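Local coordinates for protein group 3 allergen SMIPP-S YvT004A06 (Sarcoptes scabiei type hominis, PDB 3H7T) that is a scabies mite paralogue of trypsin-like serine proteases, probably catalytically inactivated, that keeps the family fold and binds zinc ions in the crystal, at residues 80-85 with 162-167; 168-173 with 212-217; 154-159 with 204-209. All coordinates share one frame; numbering follows the deposited sequence.

How the interactions relate
All three contacts lie on one side of the chain's centre: the centre of interaction 2 is about 10 Å from that of interaction 1 and about 14 Å from that of interaction 3, and interactions 1 and 3 are about 13 Å apart. Along the chain, interaction 1 closes before interaction 2 opens, while the segments of interaction 3 alternate with those of both. One continuous run, 154-173, supplies a segment to each contact. Tyr156 links them, packing on Ile165 and Val213. Interaction 2 pairs strands 169-172 and 212-216 within the C-terminal sheet, interaction 3 sets helix 149-157 against the 204-209 loop, and interaction 1 brings in the 80-85 loop next to strand 87-91 of the N-terminal barrel.

Interaction 1: 80-85 with 162-167; sequences LTMQNN and DKYIYD. With ZN (zinc ion), chain C.
Tyr166 stretches across to the 80-85 loop and presents one ring face to Gln83, whose CG sits over the middle of the ring, 4.0 Å from its centroid, in a CH-pi contact. Beyond CG the glutamine amide is inclined 31° to the ring. With CG of Tyr166 held between its own backbone N and carbonyl carbon (chi1 71°), the ring swings over to the loop and delivers its hydroxyl to the backbone there. Asn84 N donates to Tyr166 OH over 2.7 Å, nearly straight at 166°. A water in the ring plane lies 2.6 Å from Tyr166 OH; it donates to Met82 O and accepts from Asn85 N, and Tyr220 OH bonds both Tyr166 OH and Asn84 OD1. In this trypsin-like fold the contact joins the loop entering strand 87-91 of the N-terminal barrel to the C-terminal half. Nearby, Asn85 ND2 bonds Gln41 OE1, a glutamine where active relatives carry the catalytic histidine, consistent with an inactivated paralogue. Tyr164 is turned quite differently, meeting the loop with its edge: Thr81 O lies near the ring plane, 3.3 Å from Tyr164 CD1. Met82 CG packs 4.0 Å from Tyr164 CE1, and the bent thioether brings SD obliquely to 5.1 Å from the ring centroid, a Met-aromatic contact. At the end of the segment Asp167 OD1 binds a zinc ion at 2.0 Å.

Interaction 2: 168-173 with 212-217; sequences GVFCAG and SVFLRV
Phe170 and Phe214 make the tight side of this strand pair. Their rings are almost parallel, 8° apart, but slid so far that they barely overlap, with centroids 5.3 Å from each other. What fills the face of the Phe170 ring instead is Phe214 CB, toward the rim and 3.6 Å from Phe170 CZ. A chi1 of 69° folds the Phe170 ring back across the neighbouring strand. Ala172 CB continues this packed face, 3.7 Å from Phe214 CE2, and Phe144 meets the Phe214 ring edge-to-face. Strands 169-172 and 212-216 are antiparallel neighbours in the C-terminal sheet of the trypsin fold, with Phe170-Phe214 and Ala172-Ser212 as hydrogen-bonded pairs. Each is closed by two backbone hydrogen bonds; in the first, Phe170 N reaches Phe214 O at 2.9 Å and Phe214 N reaches Phe170 O at 3.0 Å. On the opposite face lie Cys171, whose sulfur turns to a disulfide with Cys152, and Val213, whose CG1 meets Val169 CG1 at 3.7 Å. The Ser212 end is the more solvent-accessible. There Ser212 N bonds Ala172 O at 2.8 Å with a bent 132° angle, and Ser212 OG goes to Ile181 N. At the non-hydrogen-bonded pair Val169-Leu215 the side chains diverge, yet one step on Arg216 N bonds Gly168 O at 2.7 Å.

Interaction 3: 154-159 with 204-209; sequences EQYKQI and SSMPSE. With ZN (zinc ion), chain F.
Gln155 and Glu209 face each other through a water at the more polar margin of this contact, where the last part of helix 149-157 meets the loop leading to strand 212-216 in the C-terminal half of the trypsin fold. The water donates to Glu209 O at 2.5 Å and, weakly, to Gln155 OE1 at 3.3 Å. Glu209 then turns its carboxylate to a zinc ion. Its OE2 binds the metal at 2.2 Å, a second water is a further ligand and donates to Glu209 OE1, and Glu178 OE2 binds the same ion. The negative charge of Glu175 lies close to Glu209 OE1, and the metal would be expected to ease that repulsion.

One residue further on, Tyr156 carries the buried part. Met206 crosses its ring obliquely and sets its methyl CE over one face, offset toward the rim, 3.8 Å from the centroid in a CH-pi contact; the nearest ring atom is Tyr156 CE2, 3.4 Å from Met206 CE. The methionine chain folds at both chi2 (-59°) and chi3 (-61°), bringing CE round onto the ring. Met206 SD, oblique and 4.5 Å from the Tyr156 centroid, adds a Met-aromatic contact. The tyrosine hydroxyl bonds Pro211 O, fixing the far end of the ring to the same loop a little beyond Glu209.

Three residues further along comes the more exposed Ile159, whose N bonds back to Tyr156 O. Its CG1 branch, set by a chi1 of 61°, extends CD1 to the sulfur and methyl of Met206. There Ile159 CD1 lies 3.6 Å from Met206 CE, and it also brushes the Pro207 ring, with CD of Pro207 4.3 Å from CD1 of Ile159.

Interaction 1: 80-85 with 162-167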
ATOM      1  N   LEU A  80      -3.317   6.871 -15.913  1.00 29.14           N
ATOM      2  CA  LEU A  80      -3.824   6.027 -17.004  1.00 29.63           C
ATOM      3  C   LEU A  80      -3.275   4.605 -16.956  1.00 29.66           C
ATOM      4  O   LEU A  80      -4.015   3.635 -17.134  1.00 30.32           O
ATOM      5  CB  LEU A  80      -3.561   6.661 -18.372  1.00 30.69           C
ATOM      6  CG  LEU A  80      -4.408   7.881 -18.754  1.00 34.99           C
ATOM      7  CD1 LEU A  80      -3.988   8.408 -20.123  1.00 37.29           C
ATOM      8  CD2 LEU A  80      -5.908   7.575 -18.713  1.00 37.25           C
ATOM      9  N   THR A  81      -1.978   4.482 -16.706  1.00 29.19           N
ATOM     10  CA  THR A  81      -1.334   3.178 -16.617  1.00 27.96           C
ATOM     11  C   THR A  81      -1.105   2.803 -15.163  1.00 27.38           C
ATOM     12  O   THR A  81      -0.713   1.679 -14.863  1.00 27.88           O
ATOM     13  CB  THR A  81       0.025   3.195 -17.321  1.00 27.51           C
ATOM     14  OG1 THR A  81       0.792   4.303 -16.829  1.00 28.24           O
ATOM     15  CG2 THR A  81      -0.161   3.328 -18.819  1.00 27.77           C
ATOM     16  N   MET A  82      -1.341   3.767 -14.274  1.00 26.97           N
ATOM     17  CA  MET A  82      -1.067   3.642 -12.838  1.00 26.88           C
ATOM     18  C   MET A  82       0.425   3.428 -12.540  1.00 26.93           C
ATOM     19  O   MET A  82       0.796   2.860 -11.505  1.00 27.70           O
ATOM     20  CB  MET A  82      -1.957   2.576 -12.194  1.00 26.77           C
ATOM     21  CG  MET A  82      -3.457   2.880 -12.375  1.00 30.68           C
ATOM     22  SD  MET A  82      -4.529   1.916 -11.301  1.00 38.17           S
ATOM     23  CE  MET A  82      -4.194   2.680  -9.721  1.00 36.95           C
ATOM     24  N   GLN A  83       1.266   3.912 -13.451  1.00 26.66           N
ATOM     25  CA  GLN A  83       2.722   3.841 -13.294  1.00 26.86           C
ATOM     26  C   GLN A  83       3.165   4.707 -12.138  1.00 25.71           C
ATOM     27  O   GLN A  83       2.624   5.799 -11.934  1.00 26.29           O
ATOM     28  CB  GLN A  83       3.418   4.355 -14.553  1.00 28.24           C
ATOM     29  CG  GLN A  83       3.744   3.308 -15.588  1.00 32.71           C
ATOM     30  CD  GLN A  83       4.601   3.865 -16.714  1.00 36.39           C
ATOM     31  OE1 GLN A  83       4.603   3.328 -17.818  1.00 46.38           O
ATOM     32  NE2 GLN A  83       5.344   4.941 -16.435  1.00 34.36           N
ATOM     33  N   ASN A  84       4.167   4.230 -11.402  1.00 24.68           N
ATOM     34  CA  ASN A  84       4.762   4.990 -10.298  1.00 23.65           C
ATOM     35  C   ASN A  84       3.710   5.347  -9.249  1.00 22.01           C
ATOM     36  O   ASN A  84       3.682   6.463  -8.732  1.00 19.27           O
ATOM     37  CB  ASN A  84       5.446   6.259 -10.822  1.00 24.39           C
ATOM     38  CG  ASN A  84       6.241   6.015 -12.097  1.00 26.32           C
ATOM     39  OD1 ASN A  84       6.987   5.039 -12.208  1.00 26.45           O
ATOM     40  ND2 ASN A  84       6.064   6.897 -13.075  1.00 25.93           N
ATOM     41  N   ASN A  85       2.858   4.371  -8.938  1.00 21.74           N
ATOM     42  CA  ASN A  85       1.721   4.570  -8.048  1.00 21.29           C
ATOM     43  C   ASN A  85       2.136   4.516  -6.570  1.00 21.60           C
ATOM     44  O   ASN A  85       1.790   3.583  -5.841  1.00 20.82           O
ATOM     45  CB  ASN A  85       0.642   3.531  -8.388  1.00 21.39           C
ATOM     46  CG  ASN A  85      -0.634   3.694  -7.578  1.00 20.97           C
ATOM     47  OD1 ASN A  85      -0.856   4.708  -6.914  1.00 18.75           O
ATOM     48  ND2 ASN A  85      -1.483   2.673  -7.632  1.00 18.68           N
ATOM     49  N   ASP A 162      -2.780  -5.436 -19.852  1.00 25.85           N
ATOM     50  CA  ASP A 162      -1.342  -5.625 -19.659  1.00 26.60           C
ATOM     51  C   ASP A 162      -0.567  -4.327 -19.406  1.00 26.05           C
ATOM     52  O   ASP A 162       0.558  -4.375 -18.926  1.00 26.46           O
ATOM     53  CB  ASP A 162      -0.737  -6.412 -20.831  1.00 26.84           C
ATOM     54  CG  ASP A 162      -1.122  -5.842 -22.186  1.00 30.95           C
ATOM     55  OD1 ASP A 162      -0.198  -5.455 -22.923  1.00 30.94           O
ATOM     56  OD2 ASP A 162      -2.337  -5.785 -22.518  1.00 33.04           O
ATOM     57  N   LYS A 163      -1.182  -3.182 -19.700  1.00 25.84           N
ATOM     58  CA  LYS A 163      -0.580  -1.861 -19.453  1.00 26.30           C
ATOM     59  C   LYS A 163      -0.297  -1.576 -17.968  1.00 25.95           C
ATOM     60  O   LYS A 163       0.558  -0.745 -17.647  1.00 24.61           O
ATOM     61  CB  LYS A 163      -1.475  -0.746 -20.018  1.00 27.03           C
ATOM     62  CG  LYS A 163      -2.751  -0.500 -19.183  1.00 31.16           C
ATOM     63  CD  LYS A 163      -3.449   0.800 -19.528  1.00 37.79           C
ATOM     64  CE  LYS A 163      -4.546   0.588 -20.548  1.00 39.79           C
ATOM     65  NZ  LYS A 163      -5.326   1.840 -20.734  1.00 48.69           N
ATOM     66  N   TYR A 164      -1.029  -2.241 -17.074  1.00 24.77           N
ATOM     67  CA  TYR A 164      -0.836  -2.065 -15.629  1.00 22.73           C
ATOM     68  C   TYR A 164       0.365  -2.828 -15.077  1.00 22.33           C
ATOM     69  O   TYR A 164       0.804  -2.553 -13.953  1.00 23.26           O
ATOM     70  CB  TYR A 164      -2.097  -2.468 -14.849  1.00 22.24           C
ATOM     71  CG  TYR A 164      -3.326  -1.652 -15.204  1.00 26.42           C
ATOM     72  CD1 TYR A 164      -3.316  -0.259 -15.104  1.00 27.08           C
ATOM     73  CD2 TYR A 164      -4.492  -2.274 -15.641  1.00 26.80           C
ATOM     74  CE1 TYR A 164      -4.442   0.495 -15.432  1.00 33.25           C
ATOM     75  CE2 TYR A 164      -5.629  -1.529 -15.968  1.00 31.69           C
ATOM     76  CZ  TYR A 164      -5.592  -0.148 -15.865  1.00 32.65           C
ATOM     77  OH  TYR A 164      -6.704   0.595 -16.188  1.00 35.06           O
ATOM     78  N   ILE A 165       0.893  -3.773 -15.858  1.00 21.58           N
ATOM     79  CA  ILE A 165       1.996  -4.637 -15.404  1.00 20.58           C
ATOM     80  C   ILE A 165       3.319  -4.216 -16.056  1.00 22.50           C
ATOM     81  O   ILE A 165       3.475  -4.260 -17.284  1.00 22.46           O
ATOM     82  CB  ILE A 165       1.710  -6.147 -15.686  1.00 20.27           C
ATOM     83  CG1 ILE A 165       0.246  -6.526 -15.332  1.00 22.18           C
ATOM     84  CG2 ILE A 165       2.746  -7.052 -14.995  1.00 20.83           C
ATOM     85  CD1 ILE A 165      -0.098  -6.430 -13.848  1.00 17.99           C
ATOM     86  N   TYR A 166       4.270  -3.823 -15.219  1.00 22.88           N
ATOM     87  CA  TYR A 166       5.568  -3.324 -15.699  1.00 23.15           C
ATOM     88  C   TYR A 166       6.605  -3.599 -14.600  1.00 22.08           C
ATOM     89  O   TYR A 166       6.248  -4.117 -13.542  1.00 23.13           O
ATOM     90  CB  TYR A 166       5.450  -1.835 -16.084  1.00 22.06           C
ATOM     91  CG  TYR A 166       5.278  -0.897 -14.915  1.00 25.84           C
ATOM     92  CD1 TYR A 166       6.316  -0.051 -14.530  1.00 21.31           C
ATOM     93  CD2 TYR A 166       4.090  -0.861 -14.178  1.00 22.68           C
ATOM     94  CE1 TYR A 166       6.177   0.801 -13.456  1.00 22.80           C
ATOM     95  CE2 TYR A 166       3.942  -0.005 -13.101  1.00 18.44           C
ATOM     96  CZ  TYR A 166       4.993   0.818 -12.741  1.00 25.56           C
ATOM     97  OH  TYR A 166       4.882   1.662 -11.664  1.00 20.20           O
ATOM     98  N   ASP A 167       7.875  -3.272 -14.823  1.00 22.12           N
ATOM     99  CA  ASP A 167       8.926  -3.651 -13.865  1.00 21.80           C
ATOM    100  C   ASP A 167       8.772  -3.013 -12.482  1.00 21.66           C
ATOM    101  O   ASP A 167       9.310  -3.523 -11.492  1.00 22.39           O
ATOM    102  CB  ASP A 167      10.328  -3.356 -14.412  1.00 21.60           C
ATOM    103  CG  ASP A 167      10.661  -4.153 -15.664  1.00 25.72           C
ATOM    104  OD1 ASP A 167      10.124  -5.270 -15.871  1.00 20.19           O
ATOM    105  OD2 ASP A 167      11.495  -3.658 -16.448  1.00 22.63           O
TER
HETATM  106 ZN    ZN C 236       9.949  -5.742 -17.783  1.00 41.13          ZN
HETATM  107  O   HOH W   1       0.123  -0.345 -12.501  1.00 24.48           O
HETATM  108  O   HOH W   2       2.733   1.690 -10.167  1.00 22.01           O

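Interaction 2: 168-173 with 212-217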
ATOM      1  N   GLY A 168       8.050  -1.896 -12.414  1.00 21.07           N
ATOM      2  CA  GLY A 168       7.867  -1.177 -11.153  1.00 19.62           C
ATOM      3  C   GLY A 168       6.742  -1.730 -10.278  1.00 19.41           C
ATOM      4  O   GLY A 168       6.432  -1.161  -9.222  1.00 19.56           O
ATOM      5  N   VAL A 169       6.112  -2.813 -10.731  1.00 18.33           N
ATOM      6  CA  VAL A 169       5.179  -3.574  -9.895  1.00 17.17           C
ATOM      7  C   VAL A 169       5.531  -5.047  -9.853  1.00 17.92           C
ATOM      8  O   VAL A 169       6.240  -5.551 -10.730  1.00 19.71           O
ATOM      9  CB  VAL A 169       3.675  -3.409 -10.325  1.00 16.45           C
ATOM     10  CG1 VAL A 169       3.220  -1.952 -10.177  1.00 13.28           C
ATOM     11  CG2 VAL A 169       3.409  -3.948 -11.736  1.00 16.07           C
ATOM     12  N   PHE A 170       5.036  -5.732  -8.826  1.00 17.09           N
ATOM     13  CA  PHE A 170       4.996  -7.189  -8.823  1.00 17.17           C
ATOM     14  C   PHE A 170       3.570  -7.644  -8.566  1.00 18.50           C
ATOM     15  O   PHE A 170       2.739  -6.863  -8.084  1.00 18.77           O
ATOM     16  CB  PHE A 170       5.984  -7.794  -7.809  1.00 18.02           C
ATOM     17  CG  PHE A 170       5.630  -7.558  -6.365  1.00 18.01           C
ATOM     18  CD1 PHE A 170       4.773  -8.431  -5.687  1.00 20.05           C
ATOM     19  CD2 PHE A 170       6.189  -6.492  -5.668  1.00 13.10           C
ATOM     20  CE1 PHE A 170       4.459  -8.222  -4.334  1.00 19.87           C
ATOM     21  CE2 PHE A 170       5.881  -6.271  -4.312  1.00 20.43           C
ATOM     22  CZ  PHE A 170       5.024  -7.144  -3.642  1.00 18.28           C
ATOM     23  N   CYS A 171       3.285  -8.897  -8.908  1.00 18.56           N
ATOM     24  CA  CYS A 171       1.934  -9.441  -8.779  1.00 18.61           C
ATOM     25  C   CYS A 171       1.923 -10.467  -7.670  1.00 17.98           C
ATOM     26  O   CYS A 171       2.900 -11.202  -7.492  1.00 18.10           O
ATOM     27  CB  CYS A 171       1.491 -10.105 -10.085  1.00 18.82           C
ATOM     28  SG  CYS A 171       1.342  -8.971 -11.500  1.00 33.41           S
ATOM     29  N   ALA A 172       0.819 -10.510  -6.926  1.00 15.95           N
ATOM     30  CA  ALA A 172       0.651 -11.483  -5.864  1.00 16.51           C
ATOM     31  C   ALA A 172      -0.821 -11.760  -5.609  1.00 16.60           C
ATOM     32  O   ALA A 172      -1.684 -10.915  -5.881  1.00 16.71           O
ATOM     33  CB  ALA A 172       1.359 -11.025  -4.585  1.00 14.60           C
ATOM     34  N   GLY A 173      -1.087 -12.960  -5.097  1.00 17.35           N
ATOM     35  CA  GLY A 173      -2.440 -13.430  -4.853  1.00 17.29           C
ATOM     36  C   GLY A 173      -3.090 -13.907  -6.137  1.00 18.79           C
ATOM     37  O   GLY A 173      -2.414 -14.370  -7.066  1.00 18.51           O
ATOM     38  N   SER A 212      -3.403  -9.604  -7.678  1.00 17.23           N
ATOM     39  CA  SER A 212      -3.387  -8.197  -7.300  1.00 17.59           C
ATOM     40  C   SER A 212      -2.035  -7.546  -7.632  1.00 17.14           C
ATOM     41  O   SER A 212      -1.027  -8.229  -7.781  1.00 16.51           O
ATOM     42  CB  SER A 212      -3.715  -8.036  -5.809  1.00 16.86           C
ATOM     43  OG  SER A 212      -5.024  -8.506  -5.550  1.00 17.21           O
ATOM     44  N   VAL A 213      -2.022  -6.219  -7.712  1.00 18.28           N
ATOM     45  CA  VAL A 213      -0.832  -5.487  -8.148  1.00 18.61           C
ATOM     46  C   VAL A 213      -0.249  -4.638  -7.020  1.00 18.67           C
ATOM     47  O   VAL A 213      -0.976  -3.928  -6.304  1.00 17.28           O
ATOM     48  CB  VAL A 213      -1.162  -4.636  -9.413  1.00 20.17           C
ATOM     49  CG1 VAL A 213      -0.006  -3.701  -9.801  1.00 18.54           C
ATOM     50  CG2 VAL A 213      -1.525  -5.563 -10.573  1.00 16.90           C
ATOM     51  N   PHE A 214       1.074  -4.704  -6.884  1.00 18.79           N
ATOM     52  CA  PHE A 214       1.783  -4.059  -5.804  1.00 20.08           C
ATOM     53  C   PHE A 214       2.948  -3.274  -6.374  1.00 21.49           C
ATOM     54  O   PHE A 214       3.750  -3.821  -7.134  1.00 21.62           O
ATOM     55  CB  PHE A 214       2.352  -5.108  -4.837  1.00 21.09           C
ATOM     56  CG  PHE A 214       1.310  -5.881  -4.077  1.00 20.08           C
ATOM     57  CD1 PHE A 214       0.959  -5.499  -2.785  1.00 18.87           C
ATOM     58  CD2 PHE A 214       0.695  -7.010  -4.641  1.00 18.20           C
ATOM     59  CE1 PHE A 214      -0.008  -6.209  -2.065  1.00 20.39           C
ATOM     60  CE2 PHE A 214      -0.269  -7.722  -3.928  1.00 17.91           C
ATOM     61  CZ  PHE A 214      -0.624  -7.313  -2.639  1.00 18.04           C
ATOM     62  N   LEU A 215       3.073  -2.011  -5.980  1.00 21.15           N
ATOM     63  CA  LEU A 215       4.261  -1.252  -6.323  1.00 21.50           C
ATOM     64  C   LEU A 215       5.494  -1.991  -5.800  1.00 20.34           C
ATOM     65  O   LEU A 215       5.542  -2.410  -4.640  1.00 20.26           O
ATOM     66  CB  LEU A 215       4.216   0.160  -5.745  1.00 22.04           C
ATOM     67  CG  LEU A 215       5.394   1.031  -6.180  1.00 25.07           C
ATOM     68  CD1 LEU A 215       4.906   2.097  -7.151  1.00 22.71           C
ATOM     69  CD2 LEU A 215       6.081   1.649  -4.965  1.00 24.27           C
ATOM     70  N   ARG A 216       6.476  -2.172  -6.671  1.00 20.26           N
ATOM     71  CA  ARG A 216       7.745  -2.779  -6.270  1.00 20.59           C
ATOM     72  C   ARG A 216       8.589  -1.679  -5.643  1.00 20.59           C
ATOM     73  O   ARG A 216       9.176  -0.852  -6.355  1.00 20.28           O
ATOM     74  CB  ARG A 216       8.463  -3.380  -7.486  1.00 21.63           C
ATOM     75  CG  ARG A 216       9.479  -4.473  -7.123  1.00 25.58           C
ATOM     76  CD  ARG A 216      10.840  -4.303  -7.768  1.00 34.35           C
ATOM     77  NE  ARG A 216      10.829  -4.397  -9.216  1.00 38.06           N
ATOM     78  CZ  ARG A 216      11.879  -4.729  -9.970  1.00 34.05           C
ATOM     79  NH1 ARG A 216      11.735  -4.759 -11.280  1.00 26.21           N
ATOM     80  NH2 ARG A 216      13.057  -5.036  -9.437  1.00 38.94           N
ATOM     81  N   VAL A 217       8.645  -1.673  -4.314  1.00 20.39           N
ATOM     82  CA  VAL A 217       9.357  -0.634  -3.570  1.00 20.48           C
ATOM     83  C   VAL A 217      10.841  -0.549  -3.941  1.00 21.20           C
ATOM     84  O   VAL A 217      11.360   0.547  -4.120  1.00 21.93           O
ATOM     85  CB  VAL A 217       9.171  -0.777  -2.036  1.00 19.28           C
ATOM     86  CG1 VAL A 217       9.940   0.319  -1.295  1.00 21.41           C
ATOM     87  CG2 VAL A 217       7.683  -0.688  -1.671  1.00 20.92           C
TER

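Interaction 3: 154-159 with 204-209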
ATOM      1  N   GLU A 154       0.754 -11.782 -18.990  1.00 22.29           N
ATOM      2  CA  GLU A 154       0.033 -12.612 -19.962  1.00 24.18           C
ATOM      3  C   GLU A 154      -1.444 -12.751 -19.587  1.00 24.56           C
ATOM      4  O   GLU A 154      -2.310 -12.598 -20.456  1.00 25.31           O
ATOM      5  CB  GLU A 154       0.686 -13.987 -20.117  1.00 24.65           C
ATOM      6  CG  GLU A 154       2.046 -13.953 -20.809  1.00 30.13           C
ATOM      7  CD  GLU A 154       2.794 -15.271 -20.735  1.00 37.82           C
ATOM      8  OE1 GLU A 154       3.972 -15.304 -21.156  1.00 40.67           O
ATOM      9  OE2 GLU A 154       2.215 -16.273 -20.256  1.00 43.18           O
ATOM     10  N   GLN A 155      -1.720 -13.007 -18.300  1.00 24.59           N
ATOM     11  CA  GLN A 155      -3.092 -13.062 -17.767  1.00 25.60           C
ATOM     12  C   GLN A 155      -3.862 -11.750 -17.954  1.00 25.20           C
ATOM     13  O   GLN A 155      -5.021 -11.759 -18.373  1.00 26.78           O
ATOM     14  CB  GLN A 155      -3.096 -13.393 -16.266  1.00 25.84           C
ATOM     15  CG  GLN A 155      -2.507 -14.733 -15.846  1.00 29.00           C
ATOM     16  CD  GLN A 155      -2.628 -14.942 -14.345  1.00 34.24           C
ATOM     17  OE1 GLN A 155      -3.704 -14.764 -13.768  1.00 31.96           O
ATOM     18  NE2 GLN A 155      -1.522 -15.305 -13.703  1.00 36.41           N
ATOM     19  N   TYR A 156      -3.230 -10.631 -17.595  1.00 24.59           N
ATOM     20  CA  TYR A 156      -3.829  -9.306 -17.772  1.00 24.26           C
ATOM     21  C   TYR A 156      -4.050  -8.971 -19.250  1.00 24.65           C
ATOM     22  O   TYR A 156      -5.030  -8.301 -19.607  1.00 23.46           O
ATOM     23  CB  TYR A 156      -2.964  -8.229 -17.103  1.00 23.23           C
ATOM     24  CG  TYR A 156      -3.283  -7.986 -15.639  1.00 21.62           C
ATOM     25  CD1 TYR A 156      -3.051  -8.976 -14.670  1.00 17.76           C
ATOM     26  CD2 TYR A 156      -3.811  -6.761 -15.218  1.00 20.03           C
ATOM     27  CE1 TYR A 156      -3.355  -8.751 -13.323  1.00 18.26           C
ATOM     28  CE2 TYR A 156      -4.114  -6.526 -13.871  1.00 21.85           C
ATOM     29  CZ  TYR A 156      -3.884  -7.523 -12.933  1.00 20.61           C
ATOM     30  OH  TYR A 156      -4.183  -7.290 -11.608  1.00 22.05           O
ATOM     31  N   LYS A 157      -3.138  -9.443 -20.102  1.00 25.23           N
ATOM     32  CA  LYS A 157      -3.236  -9.231 -21.548  1.00 26.70           C
ATOM     33  C   LYS A 157      -4.517  -9.830 -22.142  1.00 28.41           C
ATOM     34  O   LYS A 157      -5.021  -9.321 -23.146  1.00 28.31           O
ATOM     35  CB  LYS A 157      -2.006  -9.800 -22.266  1.00 26.42           C
ATOM     36  CG  LYS A 157      -1.847  -9.339 -23.709  1.00 27.26           C
ATOM     37  CD  LYS A 157      -0.608  -9.958 -24.354  1.00 33.76           C
ATOM     38  N   GLN A 158      -5.025 -10.902 -21.519  1.00 29.60           N
ATOM     39  CA  GLN A 158      -6.264 -11.574 -21.939  1.00 32.13           C
ATOM     40  C   GLN A 158      -7.462 -10.628 -22.016  1.00 32.44           C
ATOM     41  O   GLN A 158      -8.351 -10.807 -22.850  1.00 32.98           O
ATOM     42  CB  GLN A 158      -6.616 -12.714 -20.974  1.00 32.55           C
ATOM     43  CG  GLN A 158      -5.821 -13.997 -21.138  1.00 37.56           C
ATOM     44  CD  GLN A 158      -6.164 -15.026 -20.068  1.00 44.26           C
ATOM     45  OE1 GLN A 158      -5.285 -15.530 -19.373  1.00 46.42           O
ATOM     46  NE2 GLN A 158      -7.454 -15.335 -19.928  1.00 49.46           N
ATOM     47  N   ILE A 159      -7.492  -9.638 -21.127  1.00 32.25           N
ATOM     48  CA  ILE A 159      -8.563  -8.646 -21.119  1.00 31.69           C
ATOM     49  C   ILE A 159      -8.004  -7.267 -21.473  1.00 31.64           C
ATOM     50  O   ILE A 159      -8.556  -6.241 -21.078  1.00 31.41           O
ATOM     51  CB  ILE A 159      -9.353  -8.638 -19.782  1.00 31.88           C
ATOM     52  CG1 ILE A 159      -8.450  -8.283 -18.594  1.00 31.50           C
ATOM     53  CG2 ILE A 159     -10.043  -9.985 -19.559  1.00 33.01           C
ATOM     54  CD1 ILE A 159      -9.214  -7.776 -17.390  1.00 33.95           C
ATOM     55  N   SER A 204      -9.560  -0.323 -10.180  1.00 26.00           N
ATOM     56  CA  SER A 204     -11.020  -0.384 -10.109  1.00 28.23           C
ATOM     57  C   SER A 204     -11.648  -1.179 -11.264  1.00 29.93           C
ATOM     58  O   SER A 204     -12.679  -1.808 -11.082  1.00 31.41           O
ATOM     59  CB  SER A 204     -11.616   1.023 -10.004  1.00 28.36           C
ATOM     60  OG  SER A 204     -11.218   1.831 -11.094  1.00 32.24           O
ATOM     61  N   SER A 205     -11.011  -1.184 -12.434  1.00 31.31           N
ATOM     62  CA  SER A 205     -11.572  -1.904 -13.582  1.00 33.72           C
ATOM     63  C   SER A 205     -11.364  -3.423 -13.539  1.00 34.49           C
ATOM     64  O   SER A 205     -11.988  -4.152 -14.307  1.00 36.34           O
ATOM     65  CB  SER A 205     -11.086  -1.318 -14.915  1.00 33.43           C
ATOM     66  OG  SER A 205      -9.707  -1.568 -15.139  1.00 37.64           O
ATOM     67  N   MET A 206     -10.511  -3.901 -12.637  1.00 34.10           N
ATOM     68  CA  MET A 206     -10.167  -5.316 -12.602  1.00 33.38           C
ATOM     69  C   MET A 206     -11.156  -6.160 -11.793  1.00 32.92           C
ATOM     70  O   MET A 206     -11.477  -5.826 -10.650  1.00 33.14           O
ATOM     71  CB  MET A 206      -8.735  -5.522 -12.101  1.00 33.42           C
ATOM     72  CG  MET A 206      -7.647  -5.038 -13.074  1.00 34.71           C
ATOM     73  SD  MET A 206      -7.657  -5.805 -14.713  1.00 39.11           S
ATOM     74  CE  MET A 206      -7.389  -7.518 -14.266  1.00 39.30           C
ATOM     75  N   PRO A 207     -11.652  -7.256 -12.393  1.00 32.20           N
ATOM     76  CA  PRO A 207     -12.432  -8.227 -11.633  1.00 31.30           C
ATOM     77  C   PRO A 207     -11.499  -9.150 -10.858  1.00 30.44           C
ATOM     78  O   PRO A 207     -10.279  -9.071 -11.025  1.00 30.57           O
ATOM     79  CB  PRO A 207     -13.148  -9.019 -12.729  1.00 31.21           C
ATOM     80  CG  PRO A 207     -12.164  -9.021 -13.853  1.00 31.83           C
ATOM     81  CD  PRO A 207     -11.501  -7.661 -13.807  1.00 32.48           C
ATOM     82  N   SER A 208     -12.060 -10.018 -10.022  1.00 29.84           N
ATOM     83  CA  SER A 208     -11.256 -11.042  -9.361  1.00 28.95           C
ATOM     84  C   SER A 208     -10.783 -12.110 -10.351  1.00 29.01           C
ATOM     85  O   SER A 208     -11.113 -12.062 -11.546  1.00 28.72           O
ATOM     86  CB  SER A 208     -12.001 -11.662  -8.170  1.00 28.55           C
ATOM     87  OG  SER A 208     -13.200 -12.294  -8.572  1.00 25.86           O
ATOM     88  N   GLU A 209     -10.012 -13.067  -9.831  1.00 29.57           N
ATOM     89  CA  GLU A 209      -9.357 -14.148 -10.591  1.00 29.87           C
ATOM     90  C   GLU A 209      -8.023 -13.733 -11.203  1.00 28.95           C
ATOM     91  O   GLU A 209      -7.285 -14.576 -11.712  1.00 31.48           O
ATOM     92  CB  GLU A 209     -10.276 -14.794 -11.648  1.00 30.43           C
ATOM     93  CG  GLU A 209     -11.585 -15.362 -11.108  1.00 36.29           C
ATOM     94  CD  GLU A 209     -11.407 -16.509 -10.130  1.00 40.23           C
ATOM     95  OE1 GLU A 209     -10.702 -17.488 -10.459  1.00 44.65           O
ATOM     96  OE2 GLU A 209     -12.001 -16.445  -9.034  1.00 45.81           O
TER
HETATM   97 ZN    ZN F 239     -11.889 -18.348  -7.945  1.00 52.34          ZN
HETATM   98  O   HOH W   3      -5.104 -15.451 -10.836  1.00 30.35           O
HETATM   99  O   HOH W   4     -11.471 -19.690  -9.330  1.00 29.22           O